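Local coordinates for anopheles gambiae adenosine kinase (PDB 3LOO), which catalyses the ATP-dependent phosphorylation of adenosine to AMP, as an adenosine kinase of the pfkB carbohydrate kinase family, at residues I278-S283 with D317-G322; V286-A291 with V335-G340; L87-W92 with I341-E346. All coordinates share one frame; numbering follows the deposited sequence.

Contact 1 of 3, residues I278-S283 with D317-G322; sequences IITQGS and DAFVGG. With B4P (bis(adenosine)-5'-tetraphosphate), chain D.
Segment 278-283, which begins on a strand, runs beside the helix of 317-322, with the CA atoms of Thr280 and Phe319 8.7 Å apart, a spacing that one layer of side chains spans. The layer is made by Phe319, whose CG stands anti to its backbone N (chi1 173°) and carries the ring out to the strand. Thr280 lays its methyl over one face of that ring, offset toward the rim. In this CH-pi contact Thr280 CG2 lies 4.1 Å from the centroid of the Phe319 ring. Ile278 comes in obliquely, Ile278 CG2 to Phe319 CE2 at 3.8 Å. A threonine suits this place because its two branches do different work: CG2 goes to the ring, while Thr280 OG1 turns to the bound bis(adenosine)-5'-tetraphosphate and donates to its O2D at 2.7 Å. The amide of Gly282 donates to the same O2D at 3.0 Å and nearly straight (161°), so two donors grip one oxygen. On the other segment Asp317, last residue of the Gly-Ala-Gly-Asp signature of the pfkB family, offers its backbone N to O1B at 3.1 Å. Its carboxylate is held by Ser82 and Asn85, OD1 by the hydroxyl and OD2 by the amide. The ligand's phosphates thus run between the segment and the early turns of the helix, in line with a phosphate-transfer site. In the large sheet, strand 276-281 lies between the parallel strand 234-238 and the antiparallel strand 284-290, while Phe319 also packs on Ile337 and Ile341 of helix 333-350 and Ala318 on Val89 of helix 82-94.

Contact 2 of 3, residues V286-A291 with V335-G340; sequences VLLIEA and VCIKCG
Val286, Leu288 and Ile337 meet without a flat group among them, so neither face nor edge enters the contact; the nearest rings are neighbours, Phe319, which touches Val286, and Phe299, which touches Leu288 and Ile337. This is helix-on-sheet packing in the alpha/beta fold of the ribokinase-like pfkB family: helix 333-350 lies against strand 284-290, one of the antiparallel strands near the end of the large sheet. Val286 and Leu288 both direct their side chains to the helix, as expected two apart on a strand, and Ile337 alone answers them, entering between the two. Branching at CB gives isoleucine two arms for two partners. CG2, anti to the backbone N of Ile337, goes to Val286 CG1 at 4.0 Å, while the longer arm through CG1 carries CD1 toward Leu288. The approaches are oblique and carry no hydrogen bond, as suits a wholly apolar, buried patch. Val286 also touches the bound bis(adenosine)-5'-tetraphosphate, so it belongs both to the pocket wall and to the core behind it. Leu288 has a further neighbour in Ile276 of the adjoining strand. Leucine meets the isoleucine methyl with two of its carbons: Ile337 CD1 lies 3.9 Å from Leu288 CB and 4.1 Å from Leu288 CD2.

Contact 3 of 3, residues L87-W92 with I341-E346; sequences LRVAQW and IWAARE. With B4P (bis(adenosine)-5'-tetraphosphate), chain D.
Val89 and Trp92 of helix 82-94 pack on Ala343 and Trp342 of helix 333-350 in a helix-helix contact just behind the nucleotide pocket, to whose wall the second helix contributes with another of its sides. The two segments come closest at Val89 and Ala343: their CA atoms are 7.6 Å apart, and Val89 CG1 touches Ala343 CB at 3.9 Å. Alanine's short side chain suits a place where the backbones come this near. Trp92, a turn after Val89, meets Trp342, the residue before Ala343. The six-membered rings of Trp92 and Trp342 meet rim to rim, with centroids 5.7 Å apart and planes almost parallel, yet neither ring lies over the other; CH2 of Trp92 approaches CH2 of Trp342 to 3.6 Å. CG anti to the backbone N in both (chi1 169° and 170°) helps bring these rings together. Glu346, a turn beyond Trp342, lays its CG 3.6 Å above one face of that indole. Toward the ligand, bis(adenosine)-5'-tetraphosphate, Ala344 sets CB 3.4 Å from the ribose O4F, and Ile341 CG2 lies 3.8 Å from the hydroxyl oxygen O2F. The indole NE1 of Trp92 donates to Gly357 O, and Phe355 meets the same side chain edge-to-face, so residues near the C-terminus pack against this end. Elsewhere Leu87 packs on Phe102 of strand 100-107, and Ile93 of helix 82-94 touches both Trp342 and Ala343.

All three contacts are buried, though contact 3 reaches a partly exposed tryptophan and contacts 1 and 2 do not. Contacts 1 and 2 share a sheet: their strands are antiparallel neighbours, and their helices follow one another in the chain, so the pairings interleave. Contacts 2 and 3 share helix 333-350, which shows its sheet-facing side to one and its side toward helix 82-94 to the other. Chemistry follows place. Contact 2 is purely aliphatic; contact 1 joins aromatic packing to hydrogen bonds on phosphate; contact 3 adds paired indoles to small residues and touches the ligand's ribose by packing. Phe319 links the first two, Ala318 the first and third.

Contact 1 of 3, residues I278-S283 with D317-G322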
loop_
_atom_site.group_PDB
_atom_site.type_symbol
_atom_site.label_atom_id
_atom_site.label_comp_id
_atom_site.label_asym_id
_atom_site.label_seq_id
_atom_site.Cartn_x
_atom_site.Cartn_y
_atom_site.Cartn_z
ATOM N N ILE A 278 7.990 7.218 -8.007
ATOM C CA ILE A 278 8.829 7.295 -6.766
ATOM C C ILE A 278 9.313 5.894 -6.381
ATOM O O ILE A 278 8.484 5.000 -6.182
ATOM C CB ILE A 278 8.074 8.001 -5.606
ATOM C CG1 ILE A 278 7.832 9.479 -5.976
ATOM C CG2 ILE A 278 8.864 7.935 -4.288
ATOM C CD1 ILE A 278 6.793 10.187 -5.087
ATOM N N ILE A 279 10.628 5.700 -6.304
ATOM C CA ILE A 279 11.208 4.388 -5.992
ATOM C C ILE A 279 11.994 4.475 -4.712
ATOM O O ILE A 279 12.957 5.257 -4.629
ATOM C CB ILE A 279 12.105 3.878 -7.138
ATOM C CG1 ILE A 279 11.250 3.800 -8.418
ATOM C CG2 ILE A 279 12.704 2.487 -6.781
ATOM C CD1 ILE A 279 12.025 3.614 -9.656
ATOM N N THR A 280 11.549 3.700 -3.715
ATOM C CA THR A 280 12.234 3.566 -2.452
ATOM C C THR A 280 13.285 2.460 -2.598
ATOM O O THR A 280 13.112 1.528 -3.391
ATOM C CB THR A 280 11.239 3.257 -1.270
ATOM O OG1 THR A 280 10.596 1.982 -1.466
ATOM C CG2 THR A 280 10.139 4.374 -1.152
ATOM N N GLN A 281 14.354 2.571 -1.827
ATOM C CA GLN A 281 15.478 1.647 -1.883
ATOM C C GLN A 281 15.985 1.308 -0.473
ATOM O O GLN A 281 17.195 1.318 -0.251
ATOM C CB GLN A 281 16.660 2.318 -2.591
ATOM C CG GLN A 281 16.378 3.048 -3.895
ATOM C CD GLN A 281 17.682 3.369 -4.648
ATOM O OE1 GLN A 281 18.260 4.475 -4.527
ATOM N NE2 GLN A 281 18.175 2.381 -5.373
ATOM N N GLY A 282 15.090 1.029 0.475
ATOM C CA GLY A 282 15.508 0.807 1.859
ATOM C C GLY A 282 16.263 1.993 2.459
ATOM O O GLY A 282 15.731 3.107 2.518
ATOM N N SER A 283 17.505 1.757 2.903
ATOM C CA SER A 283 18.337 2.800 3.509
ATOM C C SER A 283 18.986 3.709 2.477
ATOM O O SER A 283 19.550 4.742 2.830
ATOM C CB SER A 283 19.429 2.192 4.407
ATOM O OG SER A 283 20.292 1.380 3.639
ATOM N N ASP A 317 4.809 1.483 3.449
ATOM C CA ASP A 317 3.434 1.969 3.606
ATOM C C ASP A 317 3.373 3.310 4.327
ATOM O O ASP A 317 2.594 4.186 3.935
ATOM C CB ASP A 317 2.512 0.933 4.278
ATOM C CG ASP A 317 2.513 -0.449 3.539
ATOM O OD1 ASP A 317 2.766 -0.507 2.311
ATOM O OD2 ASP A 317 2.243 -1.477 4.209
ATOM N N ALA A 318 4.226 3.447 5.352
ATOM C CA ALA A 318 4.385 4.653 6.128
ATOM C C ALA A 318 5.003 5.773 5.328
ATOM O O ALA A 318 4.658 6.956 5.543
ATOM C CB ALA A 318 5.323 4.355 7.382
ATOM N N PHE A 319 5.938 5.408 4.445
ATOM C CA PHE A 319 6.503 6.378 3.517
ATOM C C PHE A 319 5.367 6.992 2.701
ATOM O O PHE A 319 5.275 8.215 2.588
ATOM C CB PHE A 319 7.517 5.756 2.564
ATOM C CG PHE A 319 7.967 6.711 1.500
ATOM C CD1 PHE A 319 9.015 7.614 1.742
ATOM C CD2 PHE A 319 7.297 6.761 0.281
ATOM C CE1 PHE A 319 9.399 8.540 0.777
ATOM C CE2 PHE A 319 7.670 7.701 -0.696
ATOM C CZ PHE A 319 8.712 8.587 -0.457
ATOM N N VAL A 320 4.505 6.157 2.152
ATOM C CA VAL A 320 3.354 6.673 1.366
ATOM C C VAL A 320 2.373 7.494 2.224
ATOM O O VAL A 320 1.929 8.551 1.797
ATOM C CB VAL A 320 2.605 5.569 0.587
ATOM C CG1 VAL A 320 1.303 6.140 -0.091
ATOM C CG2 VAL A 320 3.507 4.993 -0.526
ATOM N N GLY A 321 2.044 7.018 3.422
ATOM C CA GLY A 321 1.203 7.833 4.332
ATOM C C GLY A 321 1.767 9.246 4.568
ATOM O O GLY A 321 1.018 10.198 4.548
ATOM N N GLY A 322 3.073 9.368 4.804
ATOM C CA GLY A 322 3.729 10.667 5.031
ATOM C C GLY A 322 3.600 11.546 3.791
ATOM O O GLY A 322 3.274 12.734 3.881
HETATM P PA B4P D . 6.616 -4.616 4.352
HETATM O O1A B4P D . 7.001 -4.532 5.820
HETATM O O2A B4P D . 7.026 -5.873 3.586
HETATM O O3A B4P D . 7.429 -3.438 3.626
HETATM P PB B4P D . 6.681 -2.294 2.804
HETATM O O1B B4P D . 5.888 -1.369 3.730
HETATM O O2B B4P D . 6.040 -2.813 1.528
HETATM O O3B B4P D . 8.204 -1.663 2.584
HETATM P PG B4P D . 8.975 -1.404 1.194
HETATM O O1G B4P D . 9.866 -2.539 0.821
HETATM O O2G B4P D . 7.914 -1.055 0.169
HETATM O O3G B4P D . 9.850 -0.092 1.470
HETATM P PD B4P D . 11.444 0.105 1.623
HETATM O O1D B4P D . 11.983 -1.060 2.367
HETATM O O2D B4P D . 12.085 0.549 0.338
HETATM O O5E B4P D . 5.032 -4.307 4.162
HETATM C C5E B4P D . 4.259 -4.954 5.149
HETATM C C4E B4P D . 2.775 -4.870 4.931
HETATM O O4E B4P D . 2.360 -5.429 3.685
HETATM C C3E B4P D . 2.110 -5.730 5.970
HETATM O O3E B4P D . 1.569 -4.801 6.930
HETATM C C2E B4P D . 0.990 -6.451 5.229
HETATM O O2E B4P D . -0.304 -6.349 5.836
HETATM C C1E B4P D . 1.022 -5.829 3.820
HETATM N N9A B4P D . 0.690 -6.854 2.814
HETATM C C8A B4P D . 1.399 -7.970 2.474
HETATM N N7A B4P D . 0.704 -8.631 1.503
HETATM C C5A B4P D . -0.458 -7.959 1.251
HETATM C C6A B4P D . -1.543 -8.136 0.377
HETATM N N6A B4P D . -1.656 -9.209 -0.467
HETATM N N1A B4P D . -2.560 -7.237 0.403
HETATM C C2A B4P D . -2.517 -6.151 1.213
HETATM N N3A B4P D . -1.483 -5.952 2.047
HETATM C C4A B4P D . -0.447 -6.830 2.075
HETATM O O5F B4P D . 11.421 1.332 2.655
HETATM C C5F B4P D . 10.575 2.461 2.466
HETATM C C4F B4P D . 11.163 3.587 3.315
HETATM O O4F B4P D . 11.450 3.155 4.657
HETATM C C3F B4P D . 12.525 4.009 2.794
HETATM O O3F B4P D . 12.362 4.880 1.682
HETATM C C2F B4P D . 13.141 4.674 4.010
HETATM O O2F B4P D . 12.681 6.035 4.129
HETATM C C1F B4P D . 12.622 3.803 5.169
HETATM N N9B B4P D . 13.661 2.760 5.444
HETATM C C8B B4P D . 13.617 1.473 5.043
HETATM N N7B B4P D . 14.722 0.801 5.446
HETATM C C5B B4P D . 15.515 1.656 6.125
HETATM C C6B B4P D . 16.754 1.576 6.754
HETATM N N6B B4P D . 17.415 0.390 6.763
HETATM N N1B B4P D . 17.276 2.681 7.372
HETATM C C2B B4P D . 16.617 3.867 7.368
HETATM N N3B B4P D . 15.407 4.009 6.756
HETATM C C4B B4P D . 14.816 2.951 6.118
#

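Contact 2 of 3, residues V286-A291 with V335-G340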
loop_
_atom_site.group_PDB
_atom_site.type_symbol
_atom_site.label_atom_id
_atom_site.label_comp_id
_atom_site.label_asym_id
_atom_site.label_seq_id
_atom_site.Cartn_x
_atom_site.Cartn_y
_atom_site.Cartn_z
ATOM N N VAL A 286 15.675 7.741 -1.676
ATOM C CA VAL A 286 14.422 7.658 -2.405
ATOM C C VAL A 286 14.623 8.383 -3.747
ATOM O O VAL A 286 15.197 9.487 -3.783
ATOM C CB VAL A 286 13.260 8.296 -1.606
ATOM C CG1 VAL A 286 11.990 8.240 -2.424
ATOM C CG2 VAL A 286 13.057 7.560 -0.268
ATOM N N LEU A 287 14.147 7.785 -4.844
ATOM C CA LEU A 287 14.317 8.369 -6.168
ATOM C C LEU A 287 13.004 8.925 -6.695
ATOM O O LEU A 287 11.974 8.255 -6.633
ATOM C CB LEU A 287 14.855 7.346 -7.180
ATOM C CG LEU A 287 16.006 6.445 -6.754
ATOM C CD1 LEU A 287 16.177 5.349 -7.813
ATOM C CD2 LEU A 287 17.302 7.283 -6.526
ATOM N N LEU A 288 13.059 10.155 -7.204
ATOM C CA LEU A 288 11.910 10.826 -7.799
ATOM C C LEU A 288 12.155 10.995 -9.282
ATOM O O LEU A 288 13.152 11.634 -9.699
ATOM C CB LEU A 288 11.672 12.220 -7.160
ATOM C CG LEU A 288 10.748 13.196 -7.925
ATOM C CD1 LEU A 288 9.342 12.644 -8.063
ATOM C CD2 LEU A 288 10.719 14.580 -7.228
ATOM N N ILE A 289 11.236 10.467 -10.076
ATOM C CA ILE A 289 11.279 10.631 -11.513
ATOM C C ILE A 289 10.014 11.335 -11.978
ATOM O O ILE A 289 8.906 10.893 -11.646
ATOM C CB ILE A 289 11.403 9.254 -12.254
ATOM C CG1 ILE A 289 12.578 8.420 -11.705
ATOM C CG2 ILE A 289 11.547 9.468 -13.776
ATOM C CD1 ILE A 289 12.196 7.343 -10.651
ATOM N N GLU A 290 10.179 12.425 -12.735
ATOM C CA GLU A 290 9.060 13.126 -13.330
ATOM C C GLU A 290 9.119 13.016 -14.825
ATOM O O GLU A 290 10.167 13.246 -15.423
ATOM C CB GLU A 290 9.050 14.629 -12.967
ATOM C CG GLU A 290 7.767 15.336 -13.506
ATOM C CD GLU A 290 7.733 16.847 -13.252
ATOM O OE1 GLU A 290 8.584 17.590 -13.807
ATOM O OE2 GLU A 290 6.832 17.287 -12.513
ATOM N N ALA A 291 7.983 12.719 -15.439
ATOM C CA ALA A 291 7.919 12.693 -16.886
ATOM C C ALA A 291 8.394 14.050 -17.434
ATOM O O ALA A 291 8.178 15.105 -16.807
ATOM C CB ALA A 291 6.515 12.399 -17.337
ATOM N N VAL A 335 8.680 18.226 -0.349
ATOM C CA VAL A 335 8.166 18.173 1.010
ATOM C C VAL A 335 7.354 16.871 1.230
ATOM O O VAL A 335 7.396 16.293 2.294
ATOM C CB VAL A 335 7.296 19.436 1.335
ATOM C CG1 VAL A 335 6.565 19.299 2.709
ATOM C CG2 VAL A 335 8.195 20.705 1.298
ATOM N N CYS A 336 6.590 16.449 0.236
ATOM C CA CYS A 336 5.828 15.186 0.367
ATOM C C CYS A 336 6.772 14.033 0.620
ATOM O O CYS A 336 6.522 13.219 1.496
ATOM C CB CYS A 336 4.979 14.934 -0.868
ATOM S SG CYS A 336 3.712 16.210 -1.051
ATOM N N ILE A 337 7.878 14.000 -0.119
ATOM C CA ILE A 337 8.837 12.891 0.001
ATOM C C ILE A 337 9.603 12.932 1.331
ATOM O O ILE A 337 9.826 11.883 1.961
ATOM C CB ILE A 337 9.784 12.823 -1.213
ATOM C CG1 ILE A 337 8.968 12.416 -2.451
ATOM C CG2 ILE A 337 11.041 11.869 -0.927
ATOM C CD1 ILE A 337 9.688 12.595 -3.793
ATOM N N LYS A 338 10.016 14.135 1.749
ATOM C CA LYS A 338 10.723 14.280 3.044
ATOM C C LYS A 338 9.806 13.856 4.195
ATOM O O LYS A 338 10.241 13.173 5.117
ATOM C CB LYS A 338 11.238 15.714 3.246
ATOM C CG LYS A 338 12.387 16.109 2.323
ATOM C CD LYS A 338 12.574 17.631 2.260
ATOM C CE LYS A 338 13.954 17.985 1.730
ATOM N NZ LYS A 338 14.012 19.412 1.261
ATOM N N CYS A 339 8.530 14.225 4.149
ATOM C CA CYS A 339 7.601 13.719 5.171
ATOM C C CYS A 339 7.480 12.188 5.142
ATOM O O CYS A 339 7.392 11.551 6.190
ATOM C CB CYS A 339 6.228 14.373 5.052
ATOM S SG CYS A 339 5.106 13.930 6.415
ATOM N N GLY A 340 7.466 11.608 3.935
ATOM C CA GLY A 340 7.457 10.147 3.751
ATOM C C GLY A 340 8.647 9.491 4.425
ATOM O O GLY A 340 8.509 8.514 5.160
#

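Contact 3 of 3, residues L87-W92 with I341-E346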
loop_
_atom_site.group_PDB
_atom_site.type_symbol
_atom_site.label_atom_id
_atom_site.label_comp_id
_atom_site.label_asym_id
_atom_site.label_seq_id
_atom_site.Cartn_x
_atom_site.Cartn_y
_atom_site.Cartn_z
ATOM N N LEU A 87 -3.026 4.966 4.984
ATOM C CA LEU A 87 -4.064 5.902 5.428
ATOM C C LEU A 87 -4.020 6.171 6.956
ATOM O O LEU A 87 -4.263 7.308 7.395
ATOM C CB LEU A 87 -5.444 5.435 4.947
ATOM C CG LEU A 87 -5.837 5.986 3.587
ATOM C CD1 LEU A 87 -4.871 5.684 2.455
ATOM C CD2 LEU A 87 -7.278 5.502 3.221
ATOM N N ARG A 88 -3.645 5.163 7.750
ATOM C CA ARG A 88 -3.491 5.345 9.197
ATOM C C ARG A 88 -2.310 6.288 9.508
ATOM O O ARG A 88 -2.455 7.209 10.325
ATOM C CB ARG A 88 -3.368 3.990 9.931
ATOM C CG ARG A 88 -4.670 3.116 9.913
ATOM C CD ARG A 88 -4.427 1.704 10.533
ATOM N NE ARG A 88 -3.762 1.889 11.832
ATOM C CZ ARG A 88 -2.795 1.129 12.335
ATOM N NH1 ARG A 88 -2.333 0.062 11.687
ATOM N NH2 ARG A 88 -2.281 1.450 13.518
ATOM N N VAL A 89 -1.178 6.085 8.828
ATOM C CA VAL A 89 -0.034 6.998 8.952
ATOM C C VAL A 89 -0.384 8.424 8.499
ATOM O O VAL A 89 -0.101 9.376 9.223
ATOM C CB VAL A 89 1.276 6.425 8.273
ATOM C CG1 VAL A 89 2.465 7.477 8.247
ATOM C CG2 VAL A 89 1.683 5.093 8.946
ATOM N N ALA A 90 -1.000 8.573 7.318
ATOM C CA ALA A 90 -1.487 9.865 6.872
ATOM C C ALA A 90 -2.443 10.586 7.864
ATOM O O ALA A 90 -2.331 11.800 8.071
ATOM C CB ALA A 90 -2.161 9.742 5.487
ATOM N N GLN A 91 -3.398 9.859 8.435
ATOM C CA GLN A 91 -4.288 10.412 9.449
ATOM C C GLN A 91 -3.553 10.828 10.746
ATOM O O GLN A 91 -3.854 11.884 11.358
ATOM C CB GLN A 91 -5.390 9.397 9.745
ATOM C CG GLN A 91 -6.505 9.460 8.738
ATOM C CD GLN A 91 -7.309 10.779 8.815
ATOM O OE1 GLN A 91 -7.213 11.551 9.781
ATOM N NE2 GLN A 91 -8.113 11.009 7.815
ATOM N N TRP A 92 -2.580 10.021 11.138
ATOM C CA TRP A 92 -1.837 10.300 12.352
ATOM C C TRP A 92 -1.123 11.638 12.182
ATOM O O TRP A 92 -1.183 12.512 13.060
ATOM C CB TRP A 92 -0.862 9.168 12.672
ATOM C CG TRP A 92 0.099 9.565 13.760
ATOM C CD1 TRP A 92 -0.205 9.837 15.081
ATOM C CD2 TRP A 92 1.502 9.755 13.629
ATOM N NE1 TRP A 92 0.935 10.181 15.772
ATOM C CE2 TRP A 92 1.997 10.141 14.906
ATOM C CE3 TRP A 92 2.400 9.636 12.563
ATOM C CZ2 TRP A 92 3.349 10.425 15.133
ATOM C CZ3 TRP A 92 3.758 9.907 12.799
ATOM C CH2 TRP A 92 4.209 10.297 14.079
ATOM N N ILE A 341 9.828 10.041 4.189
ATOM C CA ILE A 341 11.035 9.479 4.779
ATOM C C ILE A 341 11.021 9.631 6.286
ATOM O O ILE A 341 11.388 8.720 7.002
ATOM C CB ILE A 341 12.320 10.121 4.196
ATOM C CG1 ILE A 341 12.437 9.763 2.707
ATOM C CG2 ILE A 341 13.566 9.626 4.991
ATOM C CD1 ILE A 341 13.418 10.646 1.934
ATOM N N TRP A 342 10.575 10.787 6.763
ATOM C CA TRP A 342 10.450 11.043 8.203
ATOM C C TRP A 342 9.488 10.040 8.867
ATOM O O TRP A 342 9.795 9.470 9.923
ATOM C CB TRP A 342 9.987 12.493 8.440
ATOM C CG TRP A 342 9.603 12.767 9.851
ATOM C CD1 TRP A 342 10.448 13.126 10.882
ATOM C CD2 TRP A 342 8.287 12.692 10.415
ATOM N NE1 TRP A 342 9.725 13.285 12.037
ATOM C CE2 TRP A 342 8.399 13.030 11.782
ATOM C CE3 TRP A 342 7.020 12.371 9.893
ATOM C CZ2 TRP A 342 7.289 13.047 12.650
ATOM C CZ3 TRP A 342 5.920 12.394 10.744
ATOM C CH2 TRP A 342 6.066 12.725 12.117
ATOM N N ALA A 343 8.355 9.791 8.215
ATOM C CA ALA A 343 7.315 8.921 8.773
ATOM C C ALA A 343 7.760 7.474 8.829
ATOM O O ALA A 343 7.529 6.774 9.829
ATOM C CB ALA A 343 6.019 9.043 7.966
ATOM N N ALA A 344 8.381 7.013 7.747
ATOM C CA ALA A 344 8.938 5.678 7.718
ATOM C C ALA A 344 9.938 5.497 8.872
ATOM O O ALA A 344 9.905 4.498 9.580
ATOM C CB ALA A 344 9.598 5.426 6.394
ATOM N N ARG A 345 10.793 6.491 9.087
ATOM C CA ARG A 345 11.806 6.394 10.137
ATOM C C ARG A 345 11.212 6.388 11.566
ATOM O O ARG A 345 11.717 5.670 12.436
ATOM C CB ARG A 345 12.893 7.463 9.939
ATOM C CG ARG A 345 13.671 7.281 8.587
ATOM C CD ARG A 345 14.922 8.211 8.425
ATOM N NE ARG A 345 15.922 7.975 9.473
ATOM C CZ ARG A 345 15.986 8.653 10.624
ATOM N NH1 ARG A 345 15.117 9.621 10.885
ATOM N NH2 ARG A 345 16.928 8.367 11.516
ATOM N N GLU A 346 10.131 7.155 11.781
ATOM C CA GLU A 346 9.334 7.096 13.028
ATOM C C GLU A 346 8.732 5.713 13.285
ATOM O O GLU A 346 8.831 5.178 14.403
ATOM C CB GLU A 346 8.193 8.116 13.008
ATOM C CG GLU A 346 8.596 9.576 13.051
ATOM C CD GLU A 346 9.417 9.936 14.258
ATOM O OE1 GLU A 346 9.117 9.455 15.362
ATOM O OE2 GLU A 346 10.377 10.709 14.086
HETATM P PA B4P D . 6.616 -4.616 4.352
HETATM O O1A B4P D . 7.001 -4.532 5.820
HETATM O O2A B4P D . 7.026 -5.873 3.586
HETATM O O3A B4P D . 7.429 -3.438 3.626
HETATM P PB B4P D . 6.681 -2.294 2.804
HETATM O O1B B4P D . 5.888 -1.369 3.730
HETATM O O2B B4P D . 6.040 -2.813 1.528
HETATM O O3B B4P D . 8.204 -1.663 2.584
HETATM P PG B4P D . 8.975 -1.404 1.194
HETATM O O1G B4P D . 9.866 -2.539 0.821
HETATM O O2G B4P D . 7.914 -1.055 0.169
HETATM O O3G B4P D . 9.850 -0.092 1.470
HETATM P PD B4P D . 11.444 0.105 1.623
HETATM O O1D B4P D . 11.983 -1.060 2.367
HETATM O O2D B4P D . 12.085 0.549 0.338
HETATM O O5E B4P D . 5.032 -4.307 4.162
HETATM C C5E B4P D . 4.259 -4.954 5.149
HETATM C C4E B4P D . 2.775 -4.870 4.931
HETATM O O4E B4P D . 2.360 -5.429 3.685
HETATM C C3E B4P D . 2.110 -5.730 5.970
HETATM O O3E B4P D . 1.569 -4.801 6.930
HETATM C C2E B4P D . 0.990 -6.451 5.229
HETATM O O2E B4P D . -0.304 -6.349 5.836
HETATM C C1E B4P D . 1.022 -5.829 3.820
HETATM N N9A B4P D . 0.690 -6.854 2.814
HETATM C C8A B4P D . 1.399 -7.970 2.474
HETATM N N7A B4P D . 0.704 -8.631 1.503
HETATM C C5A B4P D . -0.458 -7.959 1.251
HETATM C C6A B4P D . -1.543 -8.136 0.377
HETATM N N6A B4P D . -1.656 -9.209 -0.467
HETATM N N1A B4P D . -2.560 -7.237 0.403
HETATM C C2A B4P D . -2.517 -6.151 1.213
HETATM N N3A B4P D . -1.483 -5.952 2.047
HETATM C C4A B4P D . -0.447 -6.830 2.075
HETATM O O5F B4P D . 11.421 1.332 2.655
HETATM C C5F B4P D . 10.575 2.461 2.466
HETATM C C4F B4P D . 11.163 3.587 3.315
HETATM O O4F B4P D . 11.450 3.155 4.657
HETATM C C3F B4P D . 12.525 4.009 2.794
HETATM O O3F B4P D . 12.362 4.880 1.682
HETATM C C2F B4P D . 13.141 4.674 4.010
HETATM O O2F B4P D . 12.681 6.035 4.129
HETATM C C1F B4P D . 12.622 3.803 5.169
HETATM N N9B B4P D . 13.661 2.760 5.444
HETATM C C8B B4P D . 13.617 1.473 5.043
HETATM N N7B B4P D . 14.722 0.801 5.446
HETATM C C5B B4P D . 15.515 1.656 6.125
HETATM C C6B B4P D . 16.754 1.576 6.754
HETATM N N6B B4P D . 17.415 0.390 6.763
HETATM N N1B B4P D . 17.276 2.681 7.372
HETATM C C2B B4P D . 16.617 3.867 7.368
HETATM N N3B B4P D . 15.407 4.009 6.756
HETATM C C4B B4P D . 14.816 2.951 6.118
#